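Local coordinates for glycine cleavage system H protein 1 (PDB 3TZU) that probably shuttles the methylamine group of glycine from the P protein to the T protein of the glycine cleavage system on a lipoyl arm, at residues A83-A96 and A110-L124. Residues are numbered along the deposited sequence; the frame is centred on the assembly and turned at random.
Sequences APASGQIVEVNTAA and AGWLYSVQPTAVGEL. With ACT (acetate ion), chain E.
Ile89 CD1 lies 3.6 Å from Tyr114 CD1, the side chains crossing nearly at a right angle, with Val116 beside them. Because CG of Tyr114 sits between its backbone N and carbonyl carbon (chi1 67°), the ring reaches back to Pro84; Pro84 CD lies 3.8 Å from Tyr114 OH. A water in the ring plane joins Tyr114 OH to Ala85 O. Strands 88-92 and 114-118 run antiparallel, 146° between their directions, at one border of a sheet in the lipoyl-domain-like fold of H proteins; each segment turns a corner, at Gly87 and at Thr119, beyond which 85-86 pairs with 120-121. Two classic beta bulges adjust the register: Val90 and Glu91 face Ser115, Thr119 and Ala120 face Ser86. Farther along, the Asn93 amide stacks over one face of Trp112, planes 27° apart, and Asn93 CB makes a CH-pi contact 3.5 Å from the centroid of the Trp112 six-membered ring; Glu91 CD lies 3.6 Å from Trp112 CH2 at the ring edge. Arg37 adds a cation-pi contact. Asn93 ND2 donates to Trp112 O at 2.7 Å and weakly to Ala110 O, while OD1 weakly N-caps the following helix through Ala96 N. Oppositely placed, Ser86 OG donates to acetate OXT at 2.6 Å.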
loop_
_atom_site.group_PDB
_atom_site.type_symbol
_atom_site.label_atom_id
_atom_site.label_comp_id
_atom_site.label_asym_id
_atom_site.label_seq_id
_atom_site.Cartn_x
_atom_site.Cartn_y
_atom_site.Cartn_z
ATOM N N ALA A 83 -1.585 15.203 -4.211
ATOM C CA ALA A 83 -1.565 16.454 -3.455
ATOM C C ALA A 83 -2.820 16.616 -2.592
ATOM O O ALA A 83 -3.924 16.607 -3.113
ATOM C CB ALA A 83 -1.453 17.632 -4.427
ATOM N N PRO A 84 -2.659 16.732 -1.272
ATOM C CA PRO A 84 -3.823 17.007 -0.438
ATOM C C PRO A 84 -4.356 18.443 -0.607
ATOM O O PRO A 84 -5.499 18.723 -0.229
ATOM C CB PRO A 84 -3.284 16.824 0.991
ATOM C CG PRO A 84 -2.080 15.989 0.843
ATOM C CD PRO A 84 -1.483 16.399 -0.459
ATOM N N ALA A 85 -3.524 19.322 -1.183
ATOM C CA ALA A 85 -3.820 20.764 -1.254
ATOM C C ALA A 85 -3.284 21.348 -2.551
ATOM O O ALA A 85 -2.262 20.908 -3.065
ATOM C CB ALA A 85 -3.213 21.479 -0.047
ATOM N N SER A 86 -4.014 22.309 -3.102
ATOM C CA SER A 86 -3.521 23.145 -4.195
ATOM C C SER A 86 -2.597 24.230 -3.619
ATOM O O SER A 86 -2.829 24.714 -2.513
ATOM C CB SER A 86 -4.686 23.822 -4.920
ATOM O OG SER A 86 -5.639 22.881 -5.386
ATOM N N GLY A 87 -1.561 24.615 -4.367
ATOM C CA GLY A 87 -0.665 25.700 -3.938
ATOM C C GLY A 87 0.746 25.656 -4.503
ATOM O O GLY A 87 1.038 24.864 -5.394
ATOM N N GLN A 88 1.618 26.512 -3.973
ATOM C CA GLN A 88 2.999 26.563 -4.413
ATOM C C GLN A 88 3.888 25.746 -3.480
ATOM O O GLN A 88 3.770 25.833 -2.261
ATOM C CB GLN A 88 3.479 28.015 -4.473
ATOM C CG GLN A 88 4.509 28.272 -5.537
ATOM C CD GLN A 88 4.885 29.745 -5.663
ATOM O OE1 GLN A 88 4.040 30.638 -5.563
ATOM N NE2 GLN A 88 6.154 29.999 -5.903
ATOM N N ILE A 89 4.785 24.951 -4.050
ATOM C CA ILE A 89 5.782 24.260 -3.231
ATOM C C ILE A 89 6.875 25.238 -2.744
ATOM O O ILE A 89 7.513 25.880 -3.541
ATOM C CB ILE A 89 6.470 23.127 -3.989
ATOM C CG1 ILE A 89 5.436 22.132 -4.548
ATOM C CG2 ILE A 89 7.476 22.442 -3.081
ATOM C CD1 ILE A 89 4.639 21.391 -3.504
ATOM N N VAL A 90 7.110 25.245 -1.437
ATOM C CA VAL A 90 8.043 26.138 -0.751
ATOM C C VAL A 90 9.336 25.439 -0.302
ATOM O O VAL A 90 10.405 26.033 -0.375
ATOM C CB VAL A 90 7.364 26.756 0.481
ATOM C CG1 VAL A 90 8.332 27.664 1.243
ATOM C CG2 VAL A 90 6.152 27.543 0.034
ATOM N N GLU A 91 9.233 24.196 0.173
ATOM C CA GLU A 91 10.418 23.401 0.549
ATOM C C GLU A 91 10.212 21.920 0.185
ATOM O O GLU A 91 9.083 21.478 0.093
ATOM C CB GLU A 91 10.706 23.546 2.065
ATOM C CG GLU A 91 12.144 23.179 2.482
ATOM C CD GLU A 91 12.432 23.315 3.995
ATOM O OE1 GLU A 91 11.511 23.713 4.779
ATOM O OE2 GLU A 91 13.605 23.018 4.390
ATOM N N VAL A 92 11.305 21.194 -0.055
ATOM C CA VAL A 92 11.304 19.736 -0.237
ATOM C C VAL A 92 12.304 19.158 0.750
ATOM O O VAL A 92 13.343 19.778 1.001
ATOM C CB VAL A 92 11.692 19.288 -1.675
ATOM C CG1 VAL A 92 10.602 19.678 -2.668
ATOM C CG2 VAL A 92 13.049 19.869 -2.098
ATOM N N ASN A 93 11.991 17.987 1.319
ATOM C CA ASN A 93 12.853 17.407 2.353
ATOM C C ASN A 93 13.905 16.539 1.705
ATOM O O ASN A 93 13.757 15.338 1.615
ATOM C CB ASN A 93 12.049 16.596 3.377
ATOM C CG ASN A 93 12.916 16.065 4.529
ATOM O OD1 ASN A 93 14.152 16.164 4.500
ATOM N ND2 ASN A 93 12.266 15.521 5.561
ATOM N N THR A 94 14.984 17.165 1.270
ATOM C CA THR A 94 16.033 16.477 0.533
ATOM C C THR A 94 16.705 15.346 1.317
ATOM O O THR A 94 17.157 14.378 0.706
ATOM C CB THR A 94 17.085 17.490 0.046
ATOM O OG1 THR A 94 16.494 18.284 -0.979
ATOM C CG2 THR A 94 18.329 16.801 -0.491
ATOM N N ALA A 95 16.778 15.464 2.644
ATOM C CA ALA A 95 17.281 14.360 3.479
ATOM C C ALA A 95 16.393 13.117 3.272
ATOM O O ALA A 95 16.889 12.000 3.251
ATOM C CB ALA A 95 17.328 14.749 4.945
ATOM N N ALA A 96 15.092 13.338 3.099
ATOM C CA ALA A 96 14.134 12.272 2.840
ATOM C C ALA A 96 14.391 11.599 1.494
ATOM O O ALA A 96 14.398 10.369 1.412
ATOM C CB ALA A 96 12.724 12.830 2.879
ATOM N N ALA A 110 10.710 13.584 10.950
ATOM C CA ALA A 110 11.824 13.827 10.028
ATOM C C ALA A 110 11.559 13.331 8.601
ATOM O O ALA A 110 12.237 13.738 7.671
ATOM C CB ALA A 110 13.108 13.219 10.586
ATOM N N GLY A 111 10.588 12.437 8.431
ATOM C CA GLY A 111 10.218 11.927 7.121
ATOM C C GLY A 111 9.196 12.728 6.316
ATOM O O GLY A 111 8.722 12.256 5.288
ATOM N N TRP A 112 8.854 13.933 6.757
ATOM C CA TRP A 112 8.032 14.842 5.944
ATOM C C TRP A 112 8.663 15.013 4.567
ATOM O O TRP A 112 9.894 14.907 4.406
ATOM C CB TRP A 112 7.881 16.189 6.649
ATOM C CG TRP A 112 9.159 16.977 6.719
ATOM C CD1 TRP A 112 10.200 16.840 7.634
ATOM C CD2 TRP A 112 9.596 18.036 5.813
ATOM N NE1 TRP A 112 11.206 17.714 7.368
ATOM C CE2 TRP A 112 10.913 18.461 6.289
ATOM C CE3 TRP A 112 9.053 18.650 4.697
ATOM C CZ2 TRP A 112 11.629 19.477 5.664
ATOM C CZ3 TRP A 112 9.781 19.675 4.073
ATOM C CH2 TRP A 112 11.034 20.077 4.545
ATOM N N LEU A 113 7.836 15.259 3.557
ATOM C CA LEU A 113 8.300 15.167 2.165
ATOM C C LEU A 113 8.460 16.521 1.517
ATOM O O LEU A 113 9.390 16.721 0.744
ATOM C CB LEU A 113 7.326 14.314 1.343
ATOM C CG LEU A 113 7.233 12.814 1.704
ATOM C CD1 LEU A 113 6.286 12.060 0.754
ATOM C CD2 LEU A 113 8.610 12.163 1.733
ATOM N N TYR A 114 7.539 17.439 1.800
ATOM C CA TYR A 114 7.585 18.801 1.248
ATOM C C TYR A 114 6.695 19.747 2.040
ATOM O O TYR A 114 5.956 19.329 2.915
ATOM C CB TYR A 114 7.228 18.830 -0.269
ATOM C CG TYR A 114 5.802 18.475 -0.650
ATOM C CD1 TYR A 114 4.787 19.404 -0.559
ATOM C CD2 TYR A 114 5.485 17.211 -1.147
ATOM C CE1 TYR A 114 3.477 19.087 -0.918
ATOM C CE2 TYR A 114 4.175 16.875 -1.501
ATOM C CZ TYR A 114 3.175 17.827 -1.379
ATOM O OH TYR A 114 1.878 17.528 -1.727
ATOM N N SER A 115 6.805 21.042 1.761
ATOM C CA SER A 115 5.882 22.019 2.330
ATOM C C SER A 115 5.263 22.797 1.194
ATOM O O SER A 115 5.935 23.095 0.189
ATOM C CB SER A 115 6.579 22.964 3.302
ATOM O OG SER A 115 7.252 23.995 2.616
ATOM N N VAL A 116 3.982 23.103 1.355
ATOM C CA VAL A 116 3.197 23.803 0.346
ATOM C C VAL A 116 2.567 25.044 0.987
ATOM O O VAL A 116 2.277 25.032 2.185
ATOM C CB VAL A 116 2.116 22.862 -0.277
ATOM C CG1 VAL A 116 1.242 22.212 0.805
ATOM C CG2 VAL A 116 1.255 23.597 -1.290
ATOM N N GLN A 117 2.385 26.105 0.194
ATOM C CA GLN A 117 1.653 27.302 0.631
ATOM C C GLN A 117 0.254 27.186 0.020
ATOM O O GLN A 117 0.108 27.358 -1.165
ATOM C CB GLN A 117 2.392 28.568 0.155
ATOM C CG GLN A 117 1.701 29.907 0.403
ATOM C CD GLN A 117 1.923 30.425 1.802
ATOM O OE1 GLN A 117 2.714 31.332 2.009
ATOM N NE2 GLN A 117 1.221 29.861 2.768
ATOM N N PRO A 118 -0.778 26.847 0.816
ATOM C CA PRO A 118 -2.027 26.394 0.173
ATOM C C PRO A 118 -2.956 27.497 -0.310
ATOM O O PRO A 118 -3.058 28.508 0.333
ATOM C CB PRO A 118 -2.733 25.586 1.286
ATOM C CG PRO A 118 -1.791 25.564 2.444
ATOM C CD PRO A 118 -0.846 26.697 2.275
ATOM N N THR A 119 -3.620 27.279 -1.440
ATOM C CA THR A 119 -4.720 28.127 -1.891
ATOM C C THR A 119 -6.037 27.374 -1.810
ATOM O O THR A 119 -7.095 27.957 -1.934
ATOM C CB THR A 119 -4.522 28.599 -3.350
ATOM O OG1 THR A 119 -4.324 27.459 -4.197
ATOM C CG2 THR A 119 -3.320 29.569 -3.462
ATOM N N ALA A 120 -5.966 26.060 -1.603
ATOM C CA ALA A 120 -7.145 25.231 -1.520
ATOM C C ALA A 120 -6.749 23.862 -0.959
ATOM O O ALA A 120 -5.577 23.441 -1.085
ATOM C CB ALA A 120 -7.774 25.085 -2.890
ATOM N N VAL A 121 -7.711 23.195 -0.332
ATOM C CA VAL A 121 -7.521 21.850 0.167
ATOM C C VAL A 121 -8.583 20.933 -0.446
ATOM O O VAL A 121 -9.703 21.342 -0.658
ATOM C CB VAL A 121 -7.554 21.826 1.726
ATOM C CG1 VAL A 121 -6.404 22.664 2.283
ATOM C CG2 VAL A 121 -8.886 22.323 2.286
ATOM N N GLY A 122 -8.221 19.694 -0.746
ATOM C CA GLY A 122 -9.200 18.655 -1.126
ATOM C C GLY A 122 -9.926 18.074 0.090
ATOM O O GLY A 122 -9.971 18.687 1.169
ATOM N N GLU A 123 -10.506 16.892 -0.126
ATOM C CA GLU A 123 -11.151 16.075 0.904
ATOM C C GLU A 123 -10.147 15.708 2.006
ATOM O O GLU A 123 -9.149 15.052 1.767
ATOM C CB GLU A 123 -11.707 14.800 0.260
ATOM N N LEU A 124 -10.391 16.186 3.206
ATOM C CA LEU A 124 -9.511 15.912 4.328
ATOM C C LEU A 124 -10.287 15.202 5.410
ATOM O O LEU A 124 -11.433 15.524 5.654
ATOM C CB LEU A 124 -8.929 17.201 4.890
ATOM C CG LEU A 124 -8.000 17.987 3.955
ATOM C CD1 LEU A 124 -7.286 19.100 4.718
ATOM C CD2 LEU A 124 -6.993 17.095 3.244
HETATM C C ACT E . -6.568 24.066 -8.521
HETATM O O ACT E . -5.495 24.701 -8.410
HETATM O OXT ACT E . -7.003 23.432 -7.559
HETATM C CH3 ACT E . -7.359 24.058 -9.792
HETATM O O HOH W 1 -0.275 19.527 -1.400
HETATM O O HOH W 2 0.895 29.430 -2.646
#